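Local coordinates for protein glycosyl hydrolase, BNR repeat (PDB 3B7F) that probably acts as a hydrolase of the glycosyl hydrolase type, built as a seven-bladed beta-propeller with BNR repeats, at residues S16-G21 with A350-G355; P22-V27 with F35-P40; M179-V184 with H235-H240; P282-Q287 with M346-H351; W294-D299 with P313-T318. All blocks are in the same frame, centred on the assembly; numbering follows the deposited sequence.

Interaction 1: S16-G21 with A350-G355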
# COMPACT_ATOMS: atom_id res chain seq x y z
N SER A 16 1.66 6.89 -21.65
CA SER A 16 2.14 7.75 -20.52
C SER A 16 3.40 8.58 -20.82
O SER A 16 4.50 8.02 -21.01
CB SER A 16 2.39 6.90 -19.25
OG SER A 16 1.38 7.05 -18.26
N ALA A 17 3.21 9.90 -20.90
CA ALA A 17 4.33 10.84 -21.03
C ALA A 17 4.84 10.99 -19.59
O ALA A 17 4.02 10.96 -18.65
CB ALA A 17 3.87 12.18 -21.59
N PRO A 18 6.18 11.11 -19.39
CA PRO A 18 6.64 11.24 -17.99
C PRO A 18 6.21 12.57 -17.36
O PRO A 18 6.13 13.60 -18.06
CB PRO A 18 8.17 11.17 -18.10
CG PRO A 18 8.45 10.65 -19.49
CD PRO A 18 7.32 11.10 -20.33
N GLU A 19 5.90 12.52 -16.07
CA GLU A 19 5.53 13.73 -15.32
C GLU A 19 6.78 14.53 -15.09
O GLU A 19 7.88 14.04 -15.26
CB GLU A 19 4.84 13.42 -14.00
CG GLU A 19 3.46 12.81 -14.19
CD GLU A 19 2.75 12.51 -12.88
OE1 GLU A 19 3.36 12.69 -11.80
OE2 GLU A 19 1.57 12.11 -12.91
N SER A 20 6.59 15.77 -14.71
CA SER A 20 7.67 16.71 -14.58
C SER A 20 7.42 17.69 -13.44
O SER A 20 6.29 17.83 -12.95
CB SER A 20 7.78 17.44 -15.90
OG SER A 20 8.89 18.29 -15.91
N GLY A 21 8.49 18.34 -13.00
CA GLY A 21 8.39 19.32 -11.94
C GLY A 21 8.48 18.77 -10.51
O GLY A 21 8.96 17.65 -10.29
N ALA A 350 6.32 9.45 -11.12
CA ALA A 350 6.14 9.15 -12.54
C ALA A 350 7.06 10.03 -13.40
O ALA A 350 6.78 10.26 -14.56
CB ALA A 350 4.66 9.34 -12.96
N HIS A 351 8.17 10.51 -12.82
CA HIS A 351 9.15 11.30 -13.57
C HIS A 351 10.00 10.37 -14.41
O HIS A 351 9.86 9.15 -14.32
CB HIS A 351 10.02 12.12 -12.62
CG HIS A 351 9.35 13.35 -12.09
ND1 HIS A 351 8.03 13.36 -11.69
CD2 HIS A 351 9.83 14.59 -11.86
CE1 HIS A 351 7.72 14.57 -11.26
NE2 HIS A 351 8.80 15.33 -11.34
N ALA A 352 10.85 10.96 -15.23
CA ALA A 352 11.80 10.24 -16.06
C ALA A 352 13.20 10.74 -15.69
O ALA A 352 13.50 11.91 -15.93
CB ALA A 352 11.52 10.47 -17.54
N PRO A 353 14.03 9.91 -15.02
CA PRO A 353 13.81 8.56 -14.54
C PRO A 353 12.89 8.55 -13.32
O PRO A 353 12.76 9.54 -12.64
CB PRO A 353 15.20 8.08 -14.13
CG PRO A 353 16.04 9.19 -14.12
CD PRO A 353 15.38 10.38 -14.71
N VAL A 354 12.27 7.42 -13.08
CA VAL A 354 11.39 7.24 -11.97
C VAL A 354 12.18 7.29 -10.66
O VAL A 354 13.25 6.70 -10.55
CB VAL A 354 10.59 5.92 -12.09
CG1 VAL A 354 9.99 5.53 -10.74
CG2 VAL A 354 9.53 6.09 -13.13
N GLY A 355 11.66 8.07 -9.72
CA GLY A 355 12.18 8.21 -8.40
C GLY A 355 11.44 7.26 -7.49
O GLY A 355 10.27 6.94 -7.75
O HOH W 1 5.62 12.20 -10.67
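The carbonyl oxygen of A350 is gripped twice: the backbone N of E19 donates to A350 O over 2.9 Å, coming from above the carbonyl plane, while R288 reaches the same oxygen with NH1. One residue further on, the imidazole of H351 makes the shortest direct bond between the segments. Its NE2 donates to G21 O at 2.6 Å with an N-H...O angle of 166°, and this acceptor lies close to the ring plane. At chi1 -78°, CG of H351 stands beside its own backbone N, which lays the ring along the 16-21 chain; E19 O and S20 CA both sit over one face, near the rim. The other ring nitrogen, ND1, meets a water at 2.9 Å, and the same water gives a proton to E19 OE1 at 2.6 Å and takes one from A350 N. Histidine suits this place because both of its nitrogens are used. CG and CD of the extended glutamate both lie against A350 CB, CD at 3.7 Å, while OE1 serves the water. P18 CB and A352 CB, at 3.5 Å, form a tight apolar patch. The contact fastens the N-terminal segment, just ahead of strand 24-29, to the loop joining strands 346-348 and 356-359, with V23 and R42 also against H351.

Interaction 2: P22-V27 with F35-P40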
# COMPACT_ATOMS: atom_id res chain seq x y z
N PRO A 22 8.03 19.57 -9.52
CA PRO A 22 8.12 19.19 -8.13
C PRO A 22 7.34 17.94 -7.78
O PRO A 22 6.28 17.71 -8.33
CB PRO A 22 7.47 20.37 -7.40
CG PRO A 22 7.69 21.52 -8.27
CD PRO A 22 7.41 20.91 -9.64
N VAL A 23 7.91 17.15 -6.88
CA VAL A 23 7.28 15.96 -6.32
C VAL A 23 6.92 16.27 -4.86
O VAL A 23 7.61 17.04 -4.17
CB VAL A 23 8.21 14.72 -6.42
CG1 VAL A 23 7.65 13.53 -5.65
CG2 VAL A 23 8.41 14.34 -7.87
N MSE A 24 5.83 15.67 -4.40
CA MSE A 24 5.40 15.78 -3.04
C MSE A 24 5.30 14.38 -2.49
O MSE A 24 4.92 13.48 -3.21
CB MSE A 24 4.05 16.47 -2.98
CG MSE A 24 3.51 16.63 -1.54
SE MSE A 24 2.07 17.94 -1.40
CE MSE A 24 3.21 19.52 -1.69
N LEU A 25 5.68 14.20 -1.23
CA LEU A 25 5.54 12.92 -0.53
C LEU A 25 4.65 13.21 0.66
O LEU A 25 4.86 14.18 1.32
CB LEU A 25 6.89 12.35 -0.06
CG LEU A 25 7.97 12.11 -1.11
CD1 LEU A 25 9.22 11.66 -0.39
CD2 LEU A 25 7.54 11.09 -2.21
N LEU A 26 3.64 12.37 0.86
CA LEU A 26 2.63 12.49 1.91
C LEU A 26 2.98 11.42 2.90
O LEU A 26 2.84 10.24 2.57
CB LEU A 26 1.24 12.24 1.31
CG LEU A 26 0.91 12.87 -0.05
CD1 LEU A 26 -0.56 12.48 -0.45
CD2 LEU A 26 1.12 14.37 -0.03
N VAL A 27 3.42 11.82 4.11
CA VAL A 27 3.99 10.93 5.08
C VAL A 27 3.10 10.78 6.30
O VAL A 27 2.91 11.74 7.06
CB VAL A 27 5.39 11.46 5.56
CG1 VAL A 27 6.03 10.45 6.51
CG2 VAL A 27 6.30 11.78 4.37
N PHE A 35 4.78 16.38 5.24
CA PHE A 35 4.73 16.54 3.80
C PHE A 35 6.07 17.00 3.33
O PHE A 35 6.65 17.91 3.93
CB PHE A 35 3.68 17.57 3.44
CG PHE A 35 2.31 17.17 3.85
CD1 PHE A 35 1.53 16.40 3.02
CD2 PHE A 35 1.82 17.51 5.11
CE1 PHE A 35 0.26 15.99 3.41
CE2 PHE A 35 0.56 17.12 5.50
CZ PHE A 35 -0.22 16.36 4.64
N LEU A 36 6.58 16.35 2.28
CA LEU A 36 7.89 16.69 1.71
C LEU A 36 7.68 17.21 0.31
O LEU A 36 6.93 16.61 -0.44
CB LEU A 36 8.86 15.51 1.73
CG LEU A 36 9.60 15.26 3.04
CD1 LEU A 36 10.03 13.80 3.16
CD2 LEU A 36 10.81 16.25 3.18
N ALA A 37 8.30 18.33 -0.05
CA ALA A 37 8.14 18.90 -1.40
C ALA A 37 9.52 19.14 -2.03
O ALA A 37 10.40 19.71 -1.40
CB ALA A 37 7.31 20.20 -1.34
N SER A 38 9.69 18.70 -3.27
CA SER A 38 10.96 18.89 -3.97
C SER A 38 10.96 20.07 -4.92
O SER A 38 9.92 20.65 -5.23
CB SER A 38 11.33 17.66 -4.80
OG SER A 38 10.63 17.61 -6.04
N ASP A 39 12.18 20.43 -5.33
CA ASP A 39 12.41 21.36 -6.44
C ASP A 39 12.16 20.51 -7.73
O ASP A 39 12.01 19.28 -7.65
CB ASP A 39 13.82 21.99 -6.38
CG ASP A 39 14.96 20.98 -6.42
OD1 ASP A 39 14.75 19.75 -6.40
OD2 ASP A 39 16.11 21.45 -6.42
N PRO A 40 12.10 21.15 -8.91
CA PRO A 40 11.82 20.35 -10.12
C PRO A 40 12.85 19.24 -10.43
O PRO A 40 12.49 18.21 -10.99
CB PRO A 40 11.83 21.41 -11.23
CG PRO A 40 11.60 22.71 -10.52
CD PRO A 40 12.26 22.58 -9.22
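The hairpin of strands 24-29 and 32-38 is zipped at its open end by residues P22-V27 and F35-P40; strands 24-27 and 35-38 within them run antiparallel at 171°. L25 and L36 form a hydrogen-bonded pair: L25 N donates to L36 O at 2.8 Å, and L36 N returns a bond to L25 O at 2.9 Å. Beyond it, S38 N reaches V23 O at 2.8 Å, but the answering bond uses a side chain. V23 N donates to S38 OG over 2.9 Å, nearly straight at 174°, and OG passes its own proton to D39 O. Serine suits the spot because chi1 of 80° tucks the hydroxyl between its own backbone N and carbonyl carbon, where it can take the acceptor role as the strand pairing ends. These strands are the two middle members of a propeller blade, flanked by strand 45-51 and by strand 385-391 from the C-terminal end of the chain, so the blade is closed in the velcro manner of many beta-propellers. On one face of the sheet L26 CD2 meets the edge of the F35 ring, 3.7 Å from CD1, and this aromatic also makes a cation-pi contact with R48. M24, a selenomethionine bent at chi3, brings CE to 4.2 Å from A37 CB, where alanine's small methyl suffices. On the other face L25 CB and L36 CB lie 4.1 Å apart, and both leucines pack against I365 of strand 365-368 in the preceding blade.

Interaction 3: M179-V184 with H235-H240. With EDO (1,2-ethanediol), chain K.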
# COMPACT_ATOMS: atom_id res chain seq x y z
N MSE A 179 -7.72 -4.90 5.99
CA MSE A 179 -8.06 -4.91 4.59
C MSE A 179 -7.11 -3.91 3.95
O MSE A 179 -6.95 -2.78 4.43
CB MSE A 179 -9.51 -4.45 4.47
CG MSE A 179 -10.03 -4.01 3.11
SE MSE A 179 -10.85 -5.30 2.01
CE MSE A 179 -12.29 -5.93 3.12
N HIS A 180 -6.49 -4.30 2.85
CA HIS A 180 -5.54 -3.43 2.18
C HIS A 180 -5.58 -3.70 0.69
O HIS A 180 -6.44 -4.43 0.23
CB HIS A 180 -4.15 -3.65 2.80
CG HIS A 180 -3.65 -5.05 2.71
ND1 HIS A 180 -3.14 -5.58 1.54
CD2 HIS A 180 -3.53 -6.02 3.64
CE1 HIS A 180 -2.77 -6.84 1.75
NE2 HIS A 180 -2.98 -7.13 3.03
N SER A 181 -4.66 -3.07 -0.04
CA SER A 181 -4.47 -3.30 -1.46
C SER A 181 -5.77 -3.33 -2.27
O SER A 181 -6.01 -4.26 -3.04
CB SER A 181 -3.69 -4.60 -1.64
OG SER A 181 -2.48 -4.55 -0.92
N ILE A 182 -6.59 -2.29 -2.08
CA ILE A 182 -7.84 -2.12 -2.80
C ILE A 182 -7.45 -1.50 -4.14
O ILE A 182 -6.90 -0.39 -4.23
CB ILE A 182 -8.87 -1.28 -2.03
CG1 ILE A 182 -9.21 -1.94 -0.69
CG2 ILE A 182 -10.17 -1.12 -2.85
CD1 ILE A 182 -9.97 -1.02 0.28
N LEU A 183 -7.74 -2.25 -5.19
CA LEU A 183 -7.37 -1.92 -6.55
C LEU A 183 -8.62 -1.82 -7.42
O LEU A 183 -9.41 -2.74 -7.44
CB LEU A 183 -6.48 -3.05 -7.05
CG LEU A 183 -5.00 -3.21 -6.68
CD1 LEU A 183 -4.59 -2.62 -5.35
CD2 LEU A 183 -4.58 -4.70 -6.85
N VAL A 184 -8.78 -0.69 -8.13
CA VAL A 184 -9.88 -0.47 -9.08
C VAL A 184 -9.26 -0.53 -10.48
O VAL A 184 -8.40 0.28 -10.81
CB VAL A 184 -10.54 0.90 -8.86
CG1 VAL A 184 -11.68 1.16 -9.92
CG2 VAL A 184 -11.02 1.03 -7.41
N HIS A 235 0.81 -8.91 1.77
CA HIS A 235 1.15 -7.65 2.43
C HIS A 235 0.83 -6.42 1.57
O HIS A 235 0.30 -5.45 2.06
CB HIS A 235 2.62 -7.62 2.85
CG HIS A 235 2.96 -8.59 3.94
ND1 HIS A 235 4.26 -8.96 4.24
CD2 HIS A 235 2.17 -9.31 4.78
CE1 HIS A 235 4.25 -9.83 5.23
NE2 HIS A 235 3.00 -10.06 5.58
N CYS A 236 1.18 -6.48 0.30
CA CYS A 236 0.96 -5.37 -0.59
C CYS A 236 0.75 -5.93 -1.97
O CYS A 236 1.56 -6.74 -2.40
CB CYS A 236 2.18 -4.46 -0.55
SG CYS A 236 1.93 -2.88 -1.39
N VAL A 237 -0.35 -5.57 -2.62
CA VAL A 237 -0.69 -6.00 -3.97
C VAL A 237 -0.80 -4.74 -4.85
O VAL A 237 -1.31 -3.72 -4.39
CB VAL A 237 -2.01 -6.87 -4.04
CG1 VAL A 237 -2.05 -7.69 -5.33
CG2 VAL A 237 -2.16 -7.82 -2.86
N VAL A 238 -0.32 -4.82 -6.10
CA VAL A 238 -0.40 -3.72 -7.08
C VAL A 238 -0.85 -4.29 -8.46
O VAL A 238 -0.59 -5.43 -8.79
CB VAL A 238 0.96 -2.93 -7.22
CG1 VAL A 238 1.33 -2.20 -5.90
CG2 VAL A 238 2.10 -3.83 -7.61
N GLN A 239 -1.61 -3.49 -9.20
CA GLN A 239 -2.05 -3.81 -10.54
C GLN A 239 -1.35 -2.80 -11.40
O GLN A 239 -1.44 -1.60 -11.11
CB GLN A 239 -3.57 -3.66 -10.66
CG GLN A 239 -4.13 -3.92 -12.08
CD GLN A 239 -5.64 -3.85 -12.13
OE1 GLN A 239 -6.26 -3.13 -11.35
NE2 GLN A 239 -6.23 -4.58 -13.08
N HIS A 240 -0.66 -3.23 -12.45
CA HIS A 240 0.12 -2.30 -13.26
C HIS A 240 -0.78 -1.40 -14.10
O HIS A 240 -1.68 -1.90 -14.74
CB HIS A 240 1.13 -3.02 -14.15
CG HIS A 240 2.22 -2.12 -14.59
ND1 HIS A 240 2.17 -1.38 -15.75
CD2 HIS A 240 3.35 -1.74 -13.95
CE1 HIS A 240 3.25 -0.62 -15.83
NE2 HIS A 240 3.98 -0.82 -14.76
C1 EDO K . -4.38 1.50 -8.15
O1 EDO K . -4.16 0.10 -8.50
C2 EDO K . -5.69 1.69 -7.37
O2 EDO K . -6.84 1.29 -8.14
O HOH W 2 -5.60 -0.70 -10.58
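Strands 179-184 and 235-239 run parallel, within 4° of each other and about 6.2 Å apart between axes, too widely spaced for the backbones to pair directly. S181 spans the gap: its OG accepts from V237 N at 2.9 Å with an N-H...O angle of 154°, and it shares a second hydrogen bond with H180 ND1 at 2.7 Å, lying in the plane of that imidazole. Two bonds thus fix the small hydroxyl, and S181 CB still packs on V237 CB at 3.7 Å. The backbone of S181 is in the left-handed region, which helps H180 and S181 both face the second strand. Over one face of the H180 ring stands H235 O, 3.4 Å from CE1, while H180 NE2 bonds to S197 OG. Further along, L183 spreads its two methyls over the neighbouring strand, CD1 at 3.6 Å from V237 O and CD2 close to V237 CG1 and Q239 CB; a branched aliphatic chain suits such a seam. At its far end the seam becomes wet. One water gives its protons to V184 O and to Q239 OE1, the latter at 2.6 Å, and also hydrogen-bonds O1 of an ethanediol whose O2 accepts from V184 N at 2.8 Å; the diol probably came from the crystallisation liquor. Q239 holds its NE2 on P244 O. H235 and C236 together face Q250 as a classic beta bulge. Successive innermost strands of neighbouring blades, parallel and joined through side chains, are the hallmark of a beta-propeller around its central axis.

Interaction 4: P282-Q287 with M346-H351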
# COMPACT_ATOMS: atom_id res chain seq x y z
N PRO A 282 6.34 -3.92 1.58
CA PRO A 282 5.85 -3.17 0.39
C PRO A 282 6.26 -3.73 -0.99
O PRO A 282 7.24 -4.48 -1.11
CB PRO A 282 6.54 -1.82 0.56
CG PRO A 282 7.87 -2.19 1.16
CD PRO A 282 7.62 -3.35 2.06
N ILE A 283 5.50 -3.36 -2.02
CA ILE A 283 5.87 -3.64 -3.41
C ILE A 283 5.45 -2.40 -4.24
O ILE A 283 4.39 -1.84 -4.00
CB ILE A 283 5.30 -4.99 -3.96
CG1 ILE A 283 6.03 -5.40 -5.25
CG2 ILE A 283 3.77 -4.92 -4.18
CD1 ILE A 283 5.96 -6.91 -5.57
N VAL A 284 6.27 -1.97 -5.18
CA VAL A 284 6.00 -0.79 -6.01
C VAL A 284 6.36 -1.10 -7.44
O VAL A 284 7.36 -1.74 -7.68
CB VAL A 284 6.83 0.46 -5.49
CG1 VAL A 284 6.79 1.61 -6.50
CG2 VAL A 284 6.33 0.91 -4.14
N VAL A 285 5.55 -0.64 -8.39
CA VAL A 285 5.79 -0.88 -9.83
C VAL A 285 6.13 0.42 -10.54
O VAL A 285 5.68 1.47 -10.15
CB VAL A 285 4.57 -1.52 -10.52
CG1 VAL A 285 4.10 -2.66 -9.74
CG2 VAL A 285 3.40 -0.50 -10.72
N HIS A 286 6.99 0.34 -11.55
CA HIS A 286 7.35 1.48 -12.39
C HIS A 286 6.07 1.84 -13.18
O HIS A 286 5.46 0.98 -13.77
CB HIS A 286 8.50 1.07 -13.30
CG HIS A 286 9.07 2.17 -14.15
ND1 HIS A 286 8.37 2.78 -15.16
CD2 HIS A 286 10.31 2.70 -14.19
CE1 HIS A 286 9.14 3.67 -15.76
NE2 HIS A 286 10.34 3.62 -15.21
N GLN A 287 5.65 3.10 -13.14
CA GLN A 287 4.43 3.57 -13.84
C GLN A 287 4.24 3.14 -15.30
O GLN A 287 3.14 2.79 -15.70
CB GLN A 287 4.37 5.09 -13.82
CG GLN A 287 3.63 5.66 -12.64
CD GLN A 287 2.14 5.49 -12.78
OE1 GLN A 287 1.58 5.72 -13.85
NE2 GLN A 287 1.50 5.08 -11.70
N MSE A 346 6.61 2.49 0.97
CA MSE A 346 7.39 2.72 -0.26
C MSE A 346 6.46 3.30 -1.30
O MSE A 346 5.30 2.91 -1.35
CB MSE A 346 7.98 1.48 -0.92
CG MSE A 346 9.17 0.93 -0.28
SE MSE A 346 10.32 0.00 -1.56
CE MSE A 346 9.04 -1.28 -1.99
N THR A 347 6.99 4.19 -2.14
CA THR A 347 6.24 4.78 -3.24
C THR A 347 7.22 5.19 -4.33
O THR A 347 8.44 5.20 -4.12
CB THR A 347 5.43 6.01 -2.77
OG1 THR A 347 4.49 6.41 -3.77
CG2 THR A 347 6.36 7.19 -2.42
N ALA A 348 6.66 5.50 -5.48
CA ALA A 348 7.46 5.91 -6.61
C ALA A 348 6.74 7.05 -7.31
O ALA A 348 5.53 7.17 -7.20
CB ALA A 348 7.73 4.69 -7.56
N ASP A 349 7.50 7.93 -7.96
CA ASP A 349 6.92 9.02 -8.75
C ASP A 349 6.79 8.56 -10.23
O ASP A 349 7.10 7.40 -10.54
CB ASP A 349 7.70 10.33 -8.57
CG ASP A 349 9.11 10.29 -9.14
OD1 ASP A 349 9.32 9.73 -10.23
OD2 ASP A 349 10.01 10.86 -8.47
N ALA A 350 6.32 9.45 -11.12
CA ALA A 350 6.14 9.15 -12.54
C ALA A 350 7.06 10.03 -13.40
O ALA A 350 6.78 10.26 -14.56
CB ALA A 350 4.66 9.34 -12.96
N HIS A 351 8.17 10.51 -12.82
CA HIS A 351 9.15 11.30 -13.57
C HIS A 351 10.00 10.37 -14.41
O HIS A 351 9.86 9.15 -14.32
CB HIS A 351 10.02 12.12 -12.62
CG HIS A 351 9.35 13.35 -12.09
ND1 HIS A 351 8.03 13.36 -11.69
CD2 HIS A 351 9.83 14.59 -11.86
CE1 HIS A 351 7.72 14.57 -11.26
NE2 HIS A 351 8.80 15.33 -11.34
O HOH W 3 6.52 4.65 -10.98
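P282 and M346 meet at about a right angle, the selenomethionine laid over the proline ring so that CE lies 3.5 Å from P282 CG. The bend at chi3 (-62°) folds this terminal methyl back onto the ring, as a flexible chain can on a rigid partner. V284 fits next to them with both branches: CG2 reaches M346 CB at 3.7 Å, whereas CG1, anti to its backbone N at chi1 168°, presses on A348 CB at 3.4 Å. That is tight, and alanine brings only a methyl. Past the strand ends, Q287 CG rests on A350 CB at 3.8 Å. No hydrogen bond joins the two segments directly; a water does so instead, accepting from Q287 N at 2.8 Å and donating to D349 O at 2.8 Å. Further out, the D349 carboxylate shapes its own turn: OD1 takes the N-H of H351 at 2.9 Å, an Asx turn, and also that of G355, while OD2 forms a salt bridge with R42 and a hydrogen bond with Y357. T347, facing away, bonds through OG1 to S390 N. Strands 282-285 and 346-348 are the inner strands of adjacent blades, running parallel, their axes 6.7 Å apart at the closest. The chemistry therefore divides: apolar shape-matching along the strands, with the polar link at the end made by the water and, just beyond, by R288 on A350 O and H351 O.

Interaction 5: W294-D299 with P313-T318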
# COMPACT_ATOMS: atom_id res chain seq x y z
N TRP A 294 10.02 -2.86 -7.36
CA TRP A 294 10.91 -2.68 -6.21
C TRP A 294 10.29 -3.32 -4.97
O TRP A 294 9.09 -3.20 -4.79
CB TRP A 294 11.13 -1.19 -5.89
CG TRP A 294 11.88 -0.46 -6.92
CD1 TRP A 294 13.21 -0.35 -7.00
CD2 TRP A 294 11.35 0.25 -8.05
NE1 TRP A 294 13.57 0.39 -8.08
CE2 TRP A 294 12.44 0.75 -8.76
CE3 TRP A 294 10.05 0.50 -8.52
CZ2 TRP A 294 12.29 1.53 -9.92
CZ3 TRP A 294 9.89 1.28 -9.66
CH2 TRP A 294 11.01 1.79 -10.35
N VAL A 295 11.13 -3.96 -4.14
CA VAL A 295 10.75 -4.53 -2.85
C VAL A 295 11.77 -4.08 -1.77
O VAL A 295 12.79 -3.51 -2.09
CB VAL A 295 10.60 -6.11 -2.88
CG1 VAL A 295 9.43 -6.51 -3.80
CG2 VAL A 295 11.95 -6.84 -3.27
N PHE A 296 11.43 -4.27 -0.49
CA PHE A 296 12.32 -3.98 0.63
C PHE A 296 12.37 -5.23 1.55
O PHE A 296 11.57 -5.35 2.49
CB PHE A 296 11.89 -2.76 1.43
CG PHE A 296 12.97 -2.32 2.42
CD1 PHE A 296 13.06 -2.87 3.70
CD2 PHE A 296 13.95 -1.38 2.01
CE1 PHE A 296 14.08 -2.47 4.57
CE2 PHE A 296 14.95 -0.99 2.87
CZ PHE A 296 15.03 -1.52 4.16
N PRO A 297 13.31 -6.15 1.27
CA PRO A 297 13.36 -7.38 2.02
C PRO A 297 13.69 -7.29 3.50
O PRO A 297 14.51 -6.47 3.93
CB PRO A 297 14.46 -8.17 1.29
CG PRO A 297 14.51 -7.56 -0.08
CD PRO A 297 14.31 -6.15 0.19
N MSE A 298 13.02 -8.16 4.25
CA MSE A 298 13.17 -8.31 5.69
C MSE A 298 13.24 -9.81 5.99
O MSE A 298 12.95 -10.62 5.12
CB MSE A 298 12.00 -7.63 6.39
CG MSE A 298 12.12 -6.07 6.26
SE MSE A 298 10.81 -5.18 7.31
CE MSE A 298 11.61 -5.53 9.02
N ASP A 299 13.62 -10.14 7.22
CA ASP A 299 13.80 -11.51 7.68
C ASP A 299 12.47 -12.14 8.12
O ASP A 299 11.92 -11.78 9.14
CB ASP A 299 14.80 -11.47 8.83
CG ASP A 299 15.25 -12.85 9.30
OD1 ASP A 299 14.60 -13.86 9.00
OD2 ASP A 299 16.29 -12.90 10.01
N PRO A 313 20.49 -2.82 5.24
CA PRO A 313 19.29 -2.45 4.46
C PRO A 313 19.51 -2.29 2.97
O PRO A 313 20.57 -1.83 2.54
CB PRO A 313 18.87 -1.12 5.08
CG PRO A 313 20.12 -0.55 5.68
CD PRO A 313 20.90 -1.72 6.14
N ALA A 314 18.51 -2.69 2.20
CA ALA A 314 18.57 -2.58 0.77
C ALA A 314 17.18 -2.73 0.18
O ALA A 314 16.33 -3.43 0.72
CB ALA A 314 19.55 -3.66 0.15
N VAL A 315 16.99 -2.04 -0.93
CA VAL A 315 15.84 -2.20 -1.78
C VAL A 315 16.34 -3.18 -2.85
O VAL A 315 17.55 -3.20 -3.16
CB VAL A 315 15.44 -0.83 -2.44
CG1 VAL A 315 14.57 -1.01 -3.67
CG2 VAL A 315 14.81 0.10 -1.43
N TYR A 316 15.45 -4.01 -3.40
CA TYR A 316 15.84 -4.85 -4.54
C TYR A 316 14.96 -4.46 -5.68
O TYR A 316 13.77 -4.24 -5.48
CB TYR A 316 15.76 -6.37 -4.26
CG TYR A 316 17.02 -6.92 -3.63
CD1 TYR A 316 17.34 -6.62 -2.31
CD2 TYR A 316 17.91 -7.70 -4.36
CE1 TYR A 316 18.48 -7.06 -1.73
CE2 TYR A 316 19.06 -8.16 -3.78
CZ TYR A 316 19.33 -7.86 -2.45
OH TYR A 316 20.47 -8.31 -1.84
N VAL A 317 15.56 -4.33 -6.86
CA VAL A 317 14.83 -4.04 -8.09
C VAL A 317 14.89 -5.25 -9.03
O VAL A 317 15.83 -6.05 -8.97
CB VAL A 317 15.43 -2.81 -8.83
CG1 VAL A 317 16.80 -3.14 -9.40
CG2 VAL A 317 14.49 -2.29 -9.94
N THR A 318 13.84 -5.39 -9.85
CA THR A 318 13.83 -6.30 -11.00
C THR A 318 13.41 -5.42 -12.19
O THR A 318 12.59 -4.56 -12.03
CB THR A 318 12.89 -7.54 -10.87
OG1 THR A 318 13.04 -8.36 -12.04
CG2 THR A 318 11.40 -7.16 -10.68
O HOH W 4 16.40 -5.04 2.88
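W294 and V317 make the tight end of this contact. The tryptophan lies side by side with the valine, whose CG2 rests over one face of the indole, 3.4 Å from NE1, while V315 CG1 meets the edge of the same ring at 3.7 Å from CD1. NE1 is satisfied by E371 O, so the one polar atom of the indole is held among apolar neighbours. One residue along, the backbones pair: V295 N donates to Y316 O at 3.0 Å, and Y316 N answers to V295 O at 3.0 Å. Toward F296 and P297 the strands, inclined at 147°, no longer pair. There the F296 ring, with CG anti to its backbone N (chi1 -169°), turns one face to A314 O, which lies 3.4 Å from CD2, and its edge to V315 CG2. P297 packs CG on Y316 CD1 at 3.7 Å, the two crossing at about a right angle; with no N-H to offer, proline suits a place where the ladder of backbone bonds is not continued. A water bridges the two backbones, giving protons to P297 O at 2.6 Å and to A314 O at 2.7 Å. Strands 293-297 and 315-318 are the middle pair of a four-stranded propeller blade. T318 OG1 bonds to G322 N and S324 O in the following turn, consistent with the Asp-box motif of BNR repeats, which sits between a blade's third and fourth strands.

Overall arrangement
Interactions 3 and 4 are seams between inner strands of neighbouring blades, with centres 13 Å apart, and they meet directly: V238 packs on V285, and H240 NE2 probably bonds to H286 O. Interaction 5 lies within the blade that begins with strand 282-285, so V284 O and W294 N pair at 2.9 Å and M346 of interaction 4 also packs against W294 and V295. Interaction 1 shares A350 and H351 with interaction 4, and H351 CE1 touches V23 CG2 of interaction 2 at 3.5 Å, linking the N-terminal segment to the closing blade. Interactions 2 and 3 are about 14 Å apart at their nearest atoms. Interaction 3, about 7 Å from the chain's centre, is the innermost.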